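Local coordinates for type IV pilus assembly protein PilF (PDB 5OIU), which probably hydrolyses ATP as a hexameric AAA+ motor to power assembly of type IV pili in Thermus thermophilus, at residues C[148-153]-C[244-249]; C[214-219]-C[238-243]. All coordinates share one frame; numbering follows the deposited sequence.

Contact 1 of 2, residues C[148-153]-C[244-249]; sequences TGPTGS and HTNDAA. With ATP (adenosine-5'-triphosphate), chain Q.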
ATOM      1  N   THR C 148      10.665 -22.302  -9.125  1.00 38.41           N
ATOM      2  CA  THR C 148       9.725 -21.386  -9.734  1.00 42.67           C
ATOM      3  C   THR C 148      10.040 -21.229 -11.217  1.00 43.61           C
ATOM      4  O   THR C 148      11.187 -21.374 -11.664  1.00 38.51           O
ATOM      5  CB  THR C 148       9.733 -20.027  -8.979  1.00 43.97           C
ATOM      6  OG1 THR C 148       8.571 -19.255  -9.315  1.00 49.50           O
ATOM      7  CG2 THR C 148      10.964 -19.219  -9.294  1.00 36.16           C
ATOM      8  N   GLY C 149       8.987 -20.963 -11.975  1.00 41.82           N
ATOM      9  CA  GLY C 149       9.103 -20.729 -13.384  1.00 40.48           C
ATOM     10  C   GLY C 149       7.721 -20.700 -13.986  1.00 46.88           C
ATOM     11  O   GLY C 149       6.721 -20.996 -13.320  1.00 47.24           O
ATOM     12  N   PRO C 150       7.633 -20.327 -15.256  1.00 43.58           N
ATOM     13  CA  PRO C 150       6.358 -20.423 -15.958  1.00 43.70           C
ATOM     14  C   PRO C 150       6.019 -21.881 -16.200  1.00 45.46           C
ATOM     15  O   PRO C 150       6.804 -22.797 -15.929  1.00 44.79           O
ATOM     16  CB  PRO C 150       6.604 -19.666 -17.266  1.00 38.23           C
ATOM     17  CG  PRO C 150       8.050 -19.842 -17.505  1.00 42.32           C
ATOM     18  CD  PRO C 150       8.705 -19.840 -16.139  1.00 45.38           C
ATOM     19  N   THR C 151       4.809 -22.082 -16.704  1.00 44.55           N
ATOM     20  CA  THR C 151       4.307 -23.423 -16.965  1.00 46.38           C
ATOM     21  C   THR C 151       5.244 -24.188 -17.889  1.00 43.32           C
ATOM     22  O   THR C 151       5.761 -23.640 -18.862  1.00 47.41           O
ATOM     23  CB  THR C 151       2.916 -23.328 -17.576  1.00 42.72           C
ATOM     24  OG1 THR C 151       2.071 -22.601 -16.673  1.00 44.85           O
ATOM     25  CG2 THR C 151       2.365 -24.688 -17.826  1.00 41.34           C
ATOM     26  N   GLY C 152       5.483 -25.459 -17.558  1.00 47.22           N
ATOM     27  CA  GLY C 152       6.260 -26.339 -18.405  1.00 35.62           C
ATOM     28  C   GLY C 152       7.742 -26.071 -18.428  1.00 41.85           C
ATOM     29  O   GLY C 152       8.435 -26.584 -19.306  1.00 40.67           O
ATOM     30  N   SER C 153       8.269 -25.313 -17.467  1.00 40.18           N
ATOM     31  CA  SER C 153       9.663 -24.894 -17.530  1.00 40.39           C
ATOM     32  C   SER C 153      10.623 -25.815 -16.785  1.00 39.37           C
ATOM     33  O   SER C 153      11.769 -25.415 -16.559  1.00 35.16           O
ATOM     34  CB  SER C 153       9.809 -23.456 -17.006  1.00 43.03           C
ATOM     35  OG  SER C 153       9.400 -23.349 -15.661  1.00 45.43           O
ATOM     36  N   HIS C 244       4.449 -20.578  -9.127  1.00 53.46           N
ATOM     37  CA  HIS C 244       4.373 -20.016 -10.474  1.00 52.02           C
ATOM     38  C   HIS C 244       4.603 -18.509 -10.396  1.00 53.09           C
ATOM     39  O   HIS C 244       3.719 -17.751  -9.980  1.00 59.44           O
ATOM     40  CB  HIS C 244       3.043 -20.362 -11.119  1.00 47.06           C
ATOM     41  CG  HIS C 244       2.868 -21.829 -11.344  1.00 64.19           C
ATOM     42  ND1 HIS C 244       2.623 -22.717 -10.315  1.00 64.51           N
ATOM     43  CD2 HIS C 244       2.929 -22.572 -12.480  1.00 63.73           C
ATOM     44  CE1 HIS C 244       2.527 -23.940 -10.808  1.00 61.30           C
ATOM     45  NE2 HIS C 244       2.704 -23.880 -12.119  1.00 68.48           N
ATOM     46  N   THR C 245       5.826 -18.104 -10.737  1.00 43.93           N
ATOM     47  CA  THR C 245       6.240 -16.726 -10.948  1.00 48.11           C
ATOM     48  C   THR C 245       7.242 -16.738 -12.089  1.00 46.85           C
ATOM     49  O   THR C 245       7.786 -17.784 -12.440  1.00 48.99           O
ATOM     50  CB  THR C 245       6.908 -16.094  -9.712  1.00 53.38           C
ATOM     51  OG1 THR C 245       8.183 -16.716  -9.492  1.00 44.54           O
ATOM     52  CG2 THR C 245       6.035 -16.248  -8.473  1.00 49.37           C
ATOM     53  N   ASN C 246       7.518 -15.573 -12.659  1.00 41.19           N
ATOM     54  CA  ASN C 246       8.432 -15.544 -13.787  1.00 48.67           C
ATOM     55  C   ASN C 246       9.836 -15.094 -13.394  1.00 48.58           C
ATOM     56  O   ASN C 246      10.665 -14.810 -14.263  1.00 53.31           O
ATOM     57  CB  ASN C 246       7.842 -14.684 -14.905  1.00 50.05           C
ATOM     58  CG  ASN C 246       7.061 -15.531 -15.907  1.00 59.31           C
ATOM     59  OD1 ASN C 246       6.084 -16.191 -15.534  1.00 63.63           O
ATOM     60  ND2 ASN C 246       7.515 -15.560 -17.170  1.00 52.69           N
ATOM     61  N   ASP C 247      10.146 -15.114 -12.109  1.00 48.22           N
ATOM     62  CA  ASP C 247      11.350 -14.473 -11.612  1.00 47.00           C
ATOM     63  C   ASP C 247      11.533 -14.908 -10.165  1.00 44.72           C
ATOM     64  O   ASP C 247      10.549 -15.124  -9.455  1.00 43.83           O
ATOM     65  CB  ASP C 247      11.197 -12.953 -11.745  1.00 50.85           C
ATOM     66  CG  ASP C 247      12.235 -12.178 -10.982  1.00 52.13           C
ATOM     67  OD1 ASP C 247      13.398 -12.121 -11.434  1.00 55.08           O
ATOM     68  OD2 ASP C 247      11.867 -11.608  -9.934  1.00 49.87           O
ATOM     69  N   ALA C 248      12.786 -15.062  -9.744  1.00 42.86           N
ATOM     70  CA  ALA C 248      13.043 -15.609  -8.415  1.00 43.89           C
ATOM     71  C   ALA C 248      12.581 -14.654  -7.321  1.00 45.67           C
ATOM     72  O   ALA C 248      11.815 -15.039  -6.431  1.00 41.31           O
ATOM     73  CB  ALA C 248      14.521 -15.921  -8.252  1.00 40.30           C
ATOM     74  N   ALA C 249      13.049 -13.406  -7.367  1.00 43.52           N
ATOM     75  CA  ALA C 249      12.653 -12.428  -6.365  1.00 44.35           C
ATOM     76  C   ALA C 249      11.139 -12.340  -6.270  1.00 45.82           C
ATOM     77  O   ALA C 249      10.576 -12.217  -5.176  1.00 41.69           O
ATOM     78  CB  ALA C 249      13.258 -11.067  -6.706  1.00 45.31           C
TER
HETATM   79  PG  ATP Q 501       4.213 -28.000 -15.115  1.00 47.22           P
HETATM   80  O1G ATP Q 501       4.125 -26.488 -15.294  1.00 43.15           O
HETATM   81  O2G ATP Q 501       4.152 -28.454 -13.672  1.00 51.41           O
HETATM   82  O3G ATP Q 501       3.287 -28.797 -15.999  1.00 50.20           O
HETATM   83  PB  ATP Q 501       7.066 -28.342 -14.991  1.00 43.61           P
HETATM   84  O1B ATP Q 501       7.415 -26.882 -14.854  1.00 38.43           O
HETATM   85  O2B ATP Q 501       7.061 -29.259 -13.791  1.00 44.63           O
HETATM   86  O3B ATP Q 501       5.639 -28.473 -15.722  1.00 37.20           O
HETATM   87  PA  ATP Q 501       8.316 -30.594 -16.126  1.00 44.46           P
HETATM   88  O1A ATP Q 501       9.330 -31.181 -15.182  1.00 44.10           O
HETATM   89  O2A ATP Q 501       6.942 -31.217 -16.186  1.00 52.17           O
HETATM   90  O3A ATP Q 501       8.113 -29.001 -16.013  1.00 36.64           O
HETATM   91  O5' ATP Q 501       9.028 -30.727 -17.557  1.00 51.67           O
HETATM   92  C5' ATP Q 501       8.388 -30.328 -18.766  1.00 45.67           C
HETATM   93  C4' ATP Q 501       9.125 -31.028 -19.900  1.00 47.91           C
HETATM   94  O4' ATP Q 501      10.474 -30.557 -19.999  1.00 38.08           O
HETATM   95  C3' ATP Q 501       9.183 -32.519 -19.632  1.00 48.62           C
HETATM   96  O3' ATP Q 501       8.906 -33.128 -20.907  1.00 58.32           O
HETATM   97  C2' ATP Q 501      10.604 -32.732 -19.117  1.00 45.41           C
HETATM   98  O2' ATP Q 501      11.120 -34.061 -19.323  1.00 47.55           O
HETATM   99  C1' ATP Q 501      11.395 -31.631 -19.828  1.00 40.76           C
HETATM  100  N9  ATP Q 501      12.536 -31.128 -19.038  1.00 43.85           N
HETATM  101  C8  ATP Q 501      12.460 -30.712 -17.755  1.00 41.81           C
HETATM  102  N7  ATP Q 501      13.674 -30.295 -17.308  1.00 36.81           N
HETATM  103  C5  ATP Q 501      14.556 -30.449 -18.309  1.00 35.97           C
HETATM  104  C6  ATP Q 501      16.003 -30.200 -18.490  1.00 37.59           C
HETATM  105  N6  ATP Q 501      16.767 -29.703 -17.483  1.00 35.66           N
HETATM  106  N1  ATP Q 501      16.542 -30.485 -19.694  1.00 38.36           N
HETATM  107  C2  ATP Q 501      15.785 -30.978 -20.697  1.00 43.36           C
HETATM  108  N3  ATP Q 501      14.463 -31.227 -20.604  1.00 43.40           N
HETATM  109  C4  ATP Q 501      13.798 -30.990 -19.453  1.00 39.20           C
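T148 and G149 run past H244 to N246, CA atoms 5.6 Å apart at T148 and H244 and 5.2 Å at G149 and N246, with no backbone hydrogen bond between the two segments. The polar link is made by two threonines whose side chains cross at about a right angle, T148 OG1 lying 2.6 Å from T245 OG1 and also bonding L243 O. With its hydroxyl between the backbone N and the carbonyl carbon (chi1 69°), T245 can also turn OG1 onto D247 O, 2.9 Å away and tilted 32° from the carbonyl plane. A valine here would probably leave T148 OG1 and D247 O each without this hydroxyl partner. G149 suits its place because a CB would collide with S153 OG, which donates to P150 O at 2.7 Å and steadies the type II turn. In that turn G152, at a positive phi that favours glycine, presents N to ATP O1G, 2.8 Å and nearly straight at 169°. The H244 ring turns its edge toward T151 OG1 and ATP O1G, both more than 4 Å away; H244-A249 is consistent with the family's His box. D247 caps the next helix through Q250 N and forms a salt bridge with K355. The Walker A loop, from strand 143-148 to helix 155-166, thus packs against the loop from strand 238-243 into helix 248-257, while T148 and A248 touch V272 of strand 269-281.

Contact 2 of 2, residues C[214-219]-C[238-243]; sequences IIMVGE and LVIATL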
ATOM      1  N   ILE C 214      11.424 -34.379   5.189  1.00 37.93           N
ATOM      2  CA  ILE C 214      11.373 -33.644   3.940  1.00 33.69           C
ATOM      3  C   ILE C 214       9.938 -33.669   3.449  1.00 36.21           C
ATOM      4  O   ILE C 214       9.340 -34.745   3.320  1.00 31.64           O
ATOM      5  CB  ILE C 214      12.316 -34.256   2.894  1.00 34.82           C
ATOM      6  CG1 ILE C 214      13.775 -34.132   3.348  1.00 32.18           C
ATOM      7  CG2 ILE C 214      12.064 -33.619   1.526  1.00 26.94           C
ATOM      8  CD1 ILE C 214      14.740 -35.016   2.552  1.00 34.83           C
ATOM      9  N   ILE C 215       9.387 -32.490   3.187  1.00 28.22           N
ATOM     10  CA  ILE C 215       8.055 -32.360   2.628  1.00 31.28           C
ATOM     11  C   ILE C 215       8.179 -31.738   1.249  1.00 37.78           C
ATOM     12  O   ILE C 215       8.897 -30.745   1.068  1.00 38.19           O
ATOM     13  CB  ILE C 215       7.145 -31.514   3.530  1.00 30.10           C
ATOM     14  CG1 ILE C 215       6.824 -32.297   4.807  1.00 32.13           C
ATOM     15  CG2 ILE C 215       5.878 -31.144   2.783  1.00 24.54           C
ATOM     16  CD1 ILE C 215       6.271 -31.466   5.929  1.00 24.90           C
ATOM     17  N   MET C 216       7.471 -32.305   0.281  1.00 34.80           N
ATOM     18  CA  MET C 216       7.416 -31.745  -1.062  1.00 34.29           C
ATOM     19  C   MET C 216       5.982 -31.354  -1.376  1.00 39.08           C
ATOM     20  O   MET C 216       5.091 -32.210  -1.399  1.00 33.50           O
ATOM     21  CB  MET C 216       7.934 -32.735  -2.103  1.00 34.96           C
ATOM     22  CG  MET C 216       8.396 -32.048  -3.397  1.00 42.17           C
ATOM     23  SD  MET C 216       7.063 -31.572  -4.535  1.00 42.54           S
ATOM     24  CE  MET C 216       6.881 -33.083  -5.486  1.00 38.45           C
ATOM     25  N   VAL C 217       5.766 -30.070  -1.626  1.00 39.80           N
ATOM     26  CA  VAL C 217       4.462 -29.555  -2.014  1.00 35.80           C
ATOM     27  C   VAL C 217       4.499 -29.329  -3.527  1.00 40.38           C
ATOM     28  O   VAL C 217       5.260 -28.490  -4.021  1.00 36.32           O
ATOM     29  CB  VAL C 217       4.130 -28.276  -1.244  1.00 35.81           C
ATOM     30  CG1 VAL C 217       2.808 -27.719  -1.701  1.00 38.84           C
ATOM     31  CG2 VAL C 217       4.095 -28.560   0.245  1.00 36.74           C
ATOM     32  N   GLY C 218       3.690 -30.094  -4.275  1.00 39.71           N
ATOM     33  CA  GLY C 218       3.785 -30.061  -5.728  1.00 35.16           C
ATOM     34  C   GLY C 218       3.434 -28.711  -6.320  1.00 41.79           C
ATOM     35  O   GLY C 218       3.970 -28.324  -7.368  1.00 36.28           O
ATOM     36  N   GLU C 219       2.538 -27.980  -5.657  1.00 41.16           N
ATOM     37  CA  GLU C 219       2.124 -26.660  -6.111  1.00 42.20           C
ATOM     38  C   GLU C 219       1.582 -25.884  -4.921  1.00 40.35           C
ATOM     39  O   GLU C 219       0.660 -26.352  -4.241  1.00 40.59           O
ATOM     40  CB  GLU C 219       1.068 -26.773  -7.212  1.00 47.44           C
ATOM     41  CG  GLU C 219       1.278 -25.842  -8.371  1.00 48.01           C
ATOM     42  CD  GLU C 219      -0.018 -25.478  -9.082  1.00 58.87           C
ATOM     43  OE1 GLU C 219      -0.833 -26.396  -9.357  1.00 61.06           O
ATOM     44  OE2 GLU C 219      -0.218 -24.267  -9.361  1.00 61.93           O
ATOM     45  N   LEU C 238      12.294 -29.602   6.319  1.00 32.08           N
ATOM     46  CA  LEU C 238      12.758 -29.130   5.021  1.00 38.36           C
ATOM     47  C   LEU C 238      11.618 -29.259   4.004  1.00 38.12           C
ATOM     48  O   LEU C 238      11.118 -30.362   3.752  1.00 35.98           O
ATOM     49  CB  LEU C 238      13.998 -29.894   4.556  1.00 36.80           C
ATOM     50  CG  LEU C 238      14.464 -29.411   3.170  1.00 38.11           C
ATOM     51  CD1 LEU C 238      14.845 -27.948   3.240  1.00 31.94           C
ATOM     52  CD2 LEU C 238      15.617 -30.231   2.627  1.00 32.00           C
ATOM     53  N   VAL C 239      11.202 -28.125   3.438  1.00 38.14           N
ATOM     54  CA  VAL C 239      10.081 -28.048   2.504  1.00 35.59           C
ATOM     55  C   VAL C 239      10.602 -27.631   1.141  1.00 32.29           C
ATOM     56  O   VAL C 239      11.288 -26.613   1.017  1.00 33.05           O
ATOM     57  CB  VAL C 239       9.019 -27.051   2.986  1.00 37.04           C
ATOM     58  CG1 VAL C 239       7.868 -26.976   1.979  1.00 33.69           C
ATOM     59  CG2 VAL C 239       8.532 -27.433   4.374  1.00 31.97           C
ATOM     60  N   ILE C 240      10.268 -28.405   0.121  1.00 31.78           N
ATOM     61  CA  ILE C 240      10.585 -28.060  -1.261  1.00 33.90           C
ATOM     62  C   ILE C 240       9.260 -27.895  -1.986  1.00 36.65           C
ATOM     63  O   ILE C 240       8.422 -28.810  -1.968  1.00 35.44           O
ATOM     64  CB  ILE C 240      11.476 -29.124  -1.925  1.00 35.14           C
ATOM     65  CG1 ILE C 240      12.864 -29.069  -1.274  1.00 34.55           C
ATOM     66  CG2 ILE C 240      11.545 -28.906  -3.431  1.00 32.59           C
ATOM     67  CD1 ILE C 240      13.595 -30.318  -1.314  1.00 34.46           C
ATOM     68  N   ALA C 241       9.054 -26.727  -2.599  1.00 36.46           N
ATOM     69  CA  ALA C 241       7.729 -26.376  -3.091  1.00 34.95           C
ATOM     70  C   ALA C 241       7.833 -25.606  -4.390  1.00 33.18           C
ATOM     71  O   ALA C 241       8.794 -24.866  -4.624  1.00 33.76           O
ATOM     72  CB  ALA C 241       6.937 -25.563  -2.066  1.00 35.83           C
ATOM     73  N   THR C 242       6.820 -25.804  -5.233  1.00 34.29           N
ATOM     74  CA  THR C 242       6.766 -25.242  -6.575  1.00 39.18           C
ATOM     75  C   THR C 242       5.807 -24.058  -6.578  1.00 36.29           C
ATOM     76  O   THR C 242       4.712 -24.142  -6.018  1.00 43.01           O
ATOM     77  CB  THR C 242       6.330 -26.309  -7.585  1.00 40.98           C
ATOM     78  OG1 THR C 242       7.438 -27.158  -7.875  1.00 46.07           O
ATOM     79  CG2 THR C 242       5.863 -25.700  -8.875  1.00 45.75           C
ATOM     80  N   LEU C 243       6.241 -22.952  -7.168  1.00 34.36           N
ATOM     81  CA  LEU C 243       5.454 -21.732  -7.259  1.00 43.08           C
ATOM     82  C   LEU C 243       5.523 -21.209  -8.685  1.00 48.92           C
ATOM     83  O   LEU C 243       6.523 -21.391  -9.381  1.00 48.85           O
ATOM     84  CB  LEU C 243       5.968 -20.684  -6.299  1.00 43.98           C
ATOM     85  CG  LEU C 243       5.026 -19.615  -5.787  1.00 45.94           C
ATOM     86  CD1 LEU C 243       3.934 -20.238  -4.952  1.00 46.10           C
ATOM     87  CD2 LEU C 243       5.821 -18.606  -4.963  1.00 44.36           C
TER
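V217 and A241 meet CB to CB at 4.0 Å, and on the same face of the sheet I215 rests against V239 CG2. A241 is small, which suits a place where it must also fit against I144 and L146 of strand 143-148. On the other face I214 CG1 touches L238 CD2, and M216 lays CG over the backbone, 3.5 Å from I240 O. The methionine's flexible chain then bends at chi2 (-79°) and chi3 (-87°), leading its end away from I240; the residue also packs on T159 of helix 155-166. Beta-branched residues (I214, I215, V217, V239, I240, T242) fill most of the other sites, as suits extended strands. Between the two faces the backbones pair in parallel register: I215 N to L238 O (2.8 Å) and I240 N to I215 O (2.9 Å) are nearly straight, V217 N to I240 O is more bent at 152°, and T242 N to V217 O is weak at 3.3 Å. Past the last bond, T242 sets CB 3.1 Å from G218 O, and the carboxylate of E219 forms a salt bridge, through OE1, with R221. Such a parallel pair, joined through helix 223-235, is a beta-alpha-beta crossover of a P-loop NTPase core, 214-219 being consistent with Walker B.

The centres of contacts 1 and 2 lie about 15 Å apart, and in chain order both segments of contact 2 fall between the two of contact 1. Contact 2 lies within the mixed sheet, and contact 1 just past the ends of two of its strands, 143-148 and 238-243. Strand 238-243 separates the probable Walker A and Walker B strands, as in AAA+ and other ASCE-type P-loop NTPases. The contacts touch directly: T148 OG1 lies 3.0 Å from L243 O, a probable hydrogen bond, and H244 packs against E219. Strand 238-243 pairs with strand 214-217 in contact 2 and runs on into H244-A249 of contact 1, so T242 and H244 both lie near magnesium.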